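PDB 4W4T: MxaA, which helps build myxalamid on a PKS-NRPS assembly line, its terminal reductase domain, the piece described here, probably releasing the product with NADPH. Local coordinates for residues M32-L44 and W223-L237. Sequence-based numbering, arbitrary orientation.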
loop_
_atom_site.group_PDB
_atom_site.type_symbol
_atom_site.label_atom_id
_atom_site.label_comp_id
_atom_site.label_asym_id
_atom_site.label_seq_id
_atom_site.Cartn_x
_atom_site.Cartn_y
_atom_site.Cartn_z
HETATM N N MSE A 32 10.399 -20.935 -6.682
HETATM C CA MSE A 32 9.099 -21.549 -6.966
HETATM C C MSE A 32 9.260 -22.991 -7.404
HETATM O O MSE A 32 8.566 -23.891 -6.916
HETATM C CB MSE A 32 8.355 -20.755 -8.044
HETATM C CG MSE A 32 7.910 -19.388 -7.574
HETATM SE SE MSE A 32 7.289 -18.285 -9.080
HETATM C CE MSE A 32 5.691 -19.319 -9.580
ATOM N N GLU A 33 10.181 -23.211 -8.334
ATOM C CA GLU A 33 10.474 -24.561 -8.797
ATOM C C GLU A 33 10.981 -25.453 -7.665
ATOM O O GLU A 33 10.600 -26.621 -7.566
ATOM C CB GLU A 33 11.499 -24.526 -9.935
ATOM C CG GLU A 33 10.945 -24.009 -11.246
ATOM C CD GLU A 33 10.004 -24.997 -11.923
ATOM O OE1 GLU A 33 9.733 -26.069 -11.349
ATOM O OE2 GLU A 33 9.531 -24.703 -13.042
ATOM N N ALA A 34 11.851 -24.907 -6.828
ATOM C CA ALA A 34 12.348 -25.642 -5.673
ATOM C C ALA A 34 11.194 -26.000 -4.741
ATOM O O ALA A 34 11.096 -27.136 -4.277
ATOM C CB ALA A 34 13.400 -24.831 -4.928
ATOM N N ASP A 35 10.328 -25.028 -4.472
ATOM C CA ASP A 35 9.208 -25.215 -3.540
ATOM C C ASP A 35 8.124 -26.163 -4.085
ATOM O O ASP A 35 7.343 -26.743 -3.311
ATOM C CB ASP A 35 8.592 -23.852 -3.185
ATOM C CG ASP A 35 9.476 -23.037 -2.233
ATOM O OD1 ASP A 35 10.331 -23.641 -1.548
ATOM O OD2 ASP A 35 9.321 -21.796 -2.156
ATOM N N ALA A 36 8.080 -26.327 -5.407
ATOM C CA ALA A 36 7.097 -27.209 -6.042
ATOM C C ALA A 36 7.488 -28.685 -5.942
ATOM O O ALA A 36 6.729 -29.553 -6.345
ATOM C CB ALA A 36 6.894 -26.815 -7.506
ATOM N N VAL A 37 8.676 -28.967 -5.410
ATOM C CA VAL A 37 9.094 -30.350 -5.204
ATOM C C VAL A 37 8.487 -30.877 -3.914
ATOM O O VAL A 37 8.719 -30.329 -2.845
ATOM C CB VAL A 37 10.623 -30.473 -5.166
ATOM C CG1 VAL A 37 11.046 -31.888 -4.805
ATOM C CG2 VAL A 37 11.204 -30.058 -6.512
ATOM N N LEU A 38 7.694 -31.940 -4.022
ATOM C CA LEU A 38 6.998 -32.495 -2.866
ATOM C C LEU A 38 7.888 -33.485 -2.104
ATOM O O LEU A 38 8.397 -34.439 -2.699
ATOM C CB LEU A 38 5.705 -33.183 -3.308
ATOM C CG LEU A 38 4.774 -33.683 -2.202
ATOM C CD1 LEU A 38 4.334 -32.535 -1.308
ATOM C CD2 LEU A 38 3.575 -34.379 -2.805
ATOM N N ASP A 39 8.064 -33.240 -0.804
ATOM C CA ASP A 39 8.876 -34.097 0.066
ATOM C C ASP A 39 8.580 -35.565 -0.190
ATOM O O ASP A 39 7.418 -35.955 -0.321
ATOM C CB ASP A 39 8.614 -33.783 1.530
ATOM C CG ASP A 39 9.024 -32.384 1.906
ATOM O OD1 ASP A 39 9.881 -31.796 1.206
ATOM O OD2 ASP A 39 8.488 -31.863 2.904
ATOM N N ALA A 40 9.636 -36.370 -0.255
ATOM C CA ALA A 40 9.519 -37.775 -0.640
ATOM C C ALA A 40 8.600 -38.576 0.269
ATOM O O ALA A 40 7.940 -39.514 -0.187
ATOM C CB ALA A 40 10.905 -38.419 -0.677
ATOM N N GLU A 41 8.547 -38.212 1.545
ATOM C CA GLU A 41 7.777 -38.999 2.502
ATOM C C GLU A 41 6.281 -38.728 2.392
ATOM O O GLU A 41 5.472 -39.510 2.891
ATOM C CB GLU A 41 8.244 -38.741 3.936
ATOM C CG GLU A 41 7.902 -37.371 4.501
ATOM C CD GLU A 41 8.986 -36.333 4.259
ATOM O OE1 GLU A 41 9.831 -36.548 3.361
ATOM O OE2 GLU A 41 8.989 -35.297 4.968
ATOM N N ILE A 42 5.904 -37.635 1.734
ATOM C CA ILE A 42 4.487 -37.378 1.515
ATOM C C ILE A 42 4.036 -38.241 0.345
ATOM O O ILE A 42 4.043 -37.820 -0.819
ATOM C CB ILE A 42 4.207 -35.891 1.270
ATOM C CG1 ILE A 42 4.698 -35.080 2.475
ATOM C CG2 ILE A 42 2.712 -35.658 1.001
ATOM C CD1 ILE A 42 4.593 -33.585 2.307
ATOM N N ALA A 43 3.674 -39.477 0.680
ATOM C CA ALA A 43 3.309 -40.494 -0.296
ATOM C C ALA A 43 2.397 -41.507 0.387
ATOM O O ALA A 43 2.205 -41.443 1.591
ATOM C CB ALA A 43 4.548 -41.164 -0.860
ATOM N N LEU A 44 1.824 -42.429 -0.375
ATOM C CA LEU A 44 0.861 -43.357 0.198
ATOM C C LEU A 44 1.549 -44.232 1.251
ATOM O O LEU A 44 0.996 -44.469 2.323
ATOM C CB LEU A 44 0.208 -44.221 -0.893
ATOM C CG LEU A 44 -0.610 -43.491 -1.971
ATOM C CD1 LEU A 44 -1.443 -44.451 -2.803
ATOM C CD2 LEU A 44 -1.497 -42.425 -1.354
ATOM N N TRP A 223 0.374 -21.177 -7.820
ATOM C CA TRP A 223 0.955 -22.053 -8.830
ATOM C C TRP A 223 1.778 -23.155 -8.144
ATOM O O TRP A 223 1.636 -24.343 -8.436
ATOM C CB TRP A 223 1.828 -21.246 -9.786
ATOM C CG TRP A 223 2.491 -22.031 -10.869
ATOM C CD1 TRP A 223 2.029 -22.234 -12.140
ATOM C CD2 TRP A 223 3.763 -22.691 -10.793
ATOM N NE1 TRP A 223 2.932 -22.994 -12.857
ATOM C CE2 TRP A 223 4.005 -23.281 -12.054
ATOM C CE3 TRP A 223 4.719 -22.840 -9.781
ATOM C CZ2 TRP A 223 5.163 -24.014 -12.326
ATOM C CZ3 TRP A 223 5.874 -23.560 -10.055
ATOM C CH2 TRP A 223 6.081 -24.144 -11.316
ATOM N N VAL A 224 2.650 -22.750 -7.234
ATOM C CA VAL A 224 3.463 -23.717 -6.510
ATOM C C VAL A 224 2.580 -24.707 -5.727
ATOM O O VAL A 224 2.806 -25.929 -5.761
ATOM C CB VAL A 224 4.442 -22.994 -5.561
ATOM C CG1 VAL A 224 5.226 -23.986 -4.731
ATOM C CG2 VAL A 224 5.390 -22.123 -6.372
ATOM N N ALA A 225 1.585 -24.186 -5.011
ATOM C CA ALA A 225 0.676 -25.050 -4.255
ATOM C C ALA A 225 0.014 -26.092 -5.160
ATOM O O ALA A 225 -0.044 -27.282 -4.816
ATOM C CB ALA A 225 -0.384 -24.219 -3.541
ATOM N N GLU A 226 -0.462 -25.663 -6.326
ATOM C CA GLU A 226 -1.147 -26.616 -7.198
ATOM C C GLU A 226 -0.171 -27.652 -7.744
ATOM O O GLU A 226 -0.543 -28.810 -7.912
ATOM C CB GLU A 226 -1.871 -25.900 -8.347
ATOM C CG GLU A 226 -3.113 -26.664 -8.823
ATOM C CD GLU A 226 -3.656 -26.106 -10.119
ATOM O OE1 GLU A 226 -4.509 -25.204 -10.062
ATOM O OE2 GLU A 226 -3.210 -26.567 -11.186
ATOM N N LYS A 227 1.074 -27.256 -7.998
ATOM C CA LYS A 227 2.111 -28.229 -8.382
ATOM C C LYS A 227 2.288 -29.310 -7.313
ATOM O O LYS A 227 2.391 -30.500 -7.632
ATOM C CB LYS A 227 3.448 -27.536 -8.641
ATOM C CG LYS A 227 3.439 -26.609 -9.851
ATOM C CD LYS A 227 3.438 -27.391 -11.146
ATOM C CE LYS A 227 4.844 -27.799 -11.538
ATOM N NZ LYS A 227 4.817 -28.512 -12.852
ATOM N N LEU A 228 2.307 -28.899 -6.049
ATOM C CA LEU A 228 2.459 -29.850 -4.946
ATOM C C LEU A 228 1.301 -30.831 -4.930
ATOM O O LEU A 228 1.499 -32.035 -4.761
ATOM C CB LEU A 228 2.545 -29.131 -3.605
ATOM C CG LEU A 228 3.832 -28.345 -3.352
ATOM C CD1 LEU A 228 3.764 -27.668 -1.992
ATOM C CD2 LEU A 228 5.047 -29.260 -3.427
ATOM N N VAL A 229 0.096 -30.301 -5.132
ATOM C CA VAL A 229 -1.108 -31.118 -5.101
ATOM C C VAL A 229 -1.116 -32.089 -6.286
ATOM O O VAL A 229 -1.473 -33.267 -6.144
ATOM C CB VAL A 229 -2.375 -30.236 -5.103
ATOM C CG1 VAL A 229 -3.621 -31.085 -5.286
ATOM C CG2 VAL A 229 -2.471 -29.460 -3.803
ATOM N N ARG A 230 -0.687 -31.612 -7.449
ATOM C CA ARG A 230 -0.596 -32.497 -8.611
ATOM C C ARG A 230 0.400 -33.646 -8.397
ATOM O O ARG A 230 0.122 -34.794 -8.759
ATOM C CB ARG A 230 -0.247 -31.690 -9.861
ATOM C CG ARG A 230 -1.417 -30.807 -10.302
ATOM C CD ARG A 230 -1.254 -30.183 -11.681
ATOM N NE ARG A 230 -2.401 -29.300 -11.929
ATOM C CZ ARG A 230 -3.576 -29.723 -12.383
ATOM N NH1 ARG A 230 -3.748 -31.012 -12.668
ATOM N NH2 ARG A 230 -4.580 -28.870 -12.553
ATOM N N GLU A 231 1.550 -33.360 -7.798
ATOM C CA GLU A 231 2.503 -34.436 -7.520
ATOM C C GLU A 231 1.925 -35.460 -6.546
ATOM O O GLU A 231 2.180 -36.654 -6.679
ATOM C CB GLU A 231 3.822 -33.880 -6.972
ATOM C CG GLU A 231 4.836 -34.953 -6.512
ATOM C CD GLU A 231 5.290 -35.916 -7.623
ATOM O OE1 GLU A 231 5.074 -35.620 -8.816
ATOM O OE2 GLU A 231 5.863 -36.982 -7.296
ATOM N N ALA A 232 1.167 -34.995 -5.559
ATOM C CA ALA A 232 0.509 -35.897 -4.622
ATOM C C ALA A 232 -0.457 -36.800 -5.375
ATOM O O ALA A 232 -0.524 -37.999 -5.122
ATOM C CB ALA A 232 -0.223 -35.125 -3.537
ATOM N N SER A 233 -1.201 -36.203 -6.299
ATOM C CA SER A 233 -2.140 -36.930 -7.140
ATOM C C SER A 233 -1.381 -37.978 -7.944
ATOM O O SER A 233 -1.815 -39.131 -8.039
ATOM C CB SER A 233 -2.887 -35.962 -8.076
ATOM O OG SER A 233 -3.860 -36.621 -8.866
ATOM N N ARG A 234 -0.243 -37.569 -8.508
ATOM C CA ARG A 234 0.575 -38.464 -9.312
ATOM C C ARG A 234 0.979 -39.655 -8.458
ATOM O O ARG A 234 1.021 -40.785 -8.933
ATOM C CB ARG A 234 1.823 -37.761 -9.856
ATOM C CG ARG A 234 2.511 -38.549 -10.963
ATOM C CD ARG A 234 3.923 -38.072 -11.256
ATOM N NE ARG A 234 4.777 -38.191 -10.083
ATOM C CZ ARG A 234 5.355 -39.323 -9.686
ATOM N NH1 ARG A 234 5.163 -40.439 -10.377
ATOM N NH2 ARG A 234 6.116 -39.339 -8.596
ATOM N N ARG A 235 1.245 -39.391 -7.185
ATOM C CA ARG A 235 1.690 -40.438 -6.265
ATOM C C ARG A 235 0.538 -41.314 -5.773
ATOM O O ARG A 235 0.760 -42.284 -5.043
ATOM C CB ARG A 235 2.427 -39.814 -5.084
ATOM C CG ARG A 235 3.746 -39.159 -5.470
ATOM C CD ARG A 235 4.444 -38.548 -4.272
ATOM N NE ARG A 235 5.578 -37.742 -4.696
ATOM C CZ ARG A 235 6.341 -37.029 -3.880
ATOM N NH1 ARG A 235 6.093 -37.008 -2.578
ATOM N NH2 ARG A 235 7.350 -36.326 -4.373
ATOM N N GLY A 236 -0.690 -40.980 -6.171
ATOM C CA GLY A 236 -1.835 -41.822 -5.864
ATOM C C GLY A 236 -2.847 -41.283 -4.866
ATOM O O GLY A 236 -3.842 -41.948 -4.561
ATOM N N LEU A 237 -2.596 -40.093 -4.328
ATOM C CA LEU A 237 -3.598 -39.424 -3.504
ATOM C C LEU A 237 -4.799 -39.039 -4.367
ATOM O O LEU A 237 -4.627 -38.435 -5.432
ATOM C CB LEU A 237 -3.013 -38.170 -2.837
ATOM C CG LEU A 237 -3.934 -37.469 -1.836
ATOM C CD1 LEU A 237 -4.147 -38.364 -0.614
ATOM C CD2 LEU A 237 -3.346 -36.110 -1.426
HETATM O O HOH W 1 2.760 -42.917 -3.427
#
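The guanidinium of R235 reaches into the bend of the 38-42 loop and gathers three backbone carbonyls around its edge. R235 NH2 bonds to L38 O at 2.7 Å, while R235 NH1 is shared between D39 O and I42 O, each 2.8 Å away and both close to the guanidinium plane. Seen from those two oxygens, NH1 stands above the carbonyl planes; at D39 O the turn's own I42 N arrives from the opposite face. An extended chain from CG to NE (chi2 180°, chi3 -170°) carries the group this far from the helix, and E231 OE2 takes R235 NE at 2.7 Å, fixing its rotation. R234 grips the same carboxylate side-on, one nitrogen to each oxygen. L38 lies over one face of the guanidinium, its CD2 also meeting A232 CB at 3.9 Å. A leucine in place of R235 would probably leave the carbonyls of L38, D39 and I42 without their shared donor and the turn freer to shift. Past the helix end, L44 lies against G236, and a water links L44 N to R235 O. Toward the other end the packing is mostly apolar: V224 CG1 touches D35 CB, and the CB atoms of A36 and K227 meet at 3.7 Å. L228 CD2 meets L38 CD1 and lies 3.4 Å from both D35 O and A36 O. The bent selenomethionine M32 crosses W223 at about a right angle, bringing M32 CE to 3.7 Å from W223 CE3, while the indole NE1 bonds to E209 O. G236 closes helix 217-234 in a Schellman motif, and segment 32-44 runs along this helix, which flanks the Rossmann-type parallel sheet; its first turns carry Y218 and K222, which bind NADPH, spaced as in the YxxxK pair of short-chain dehydrogenases.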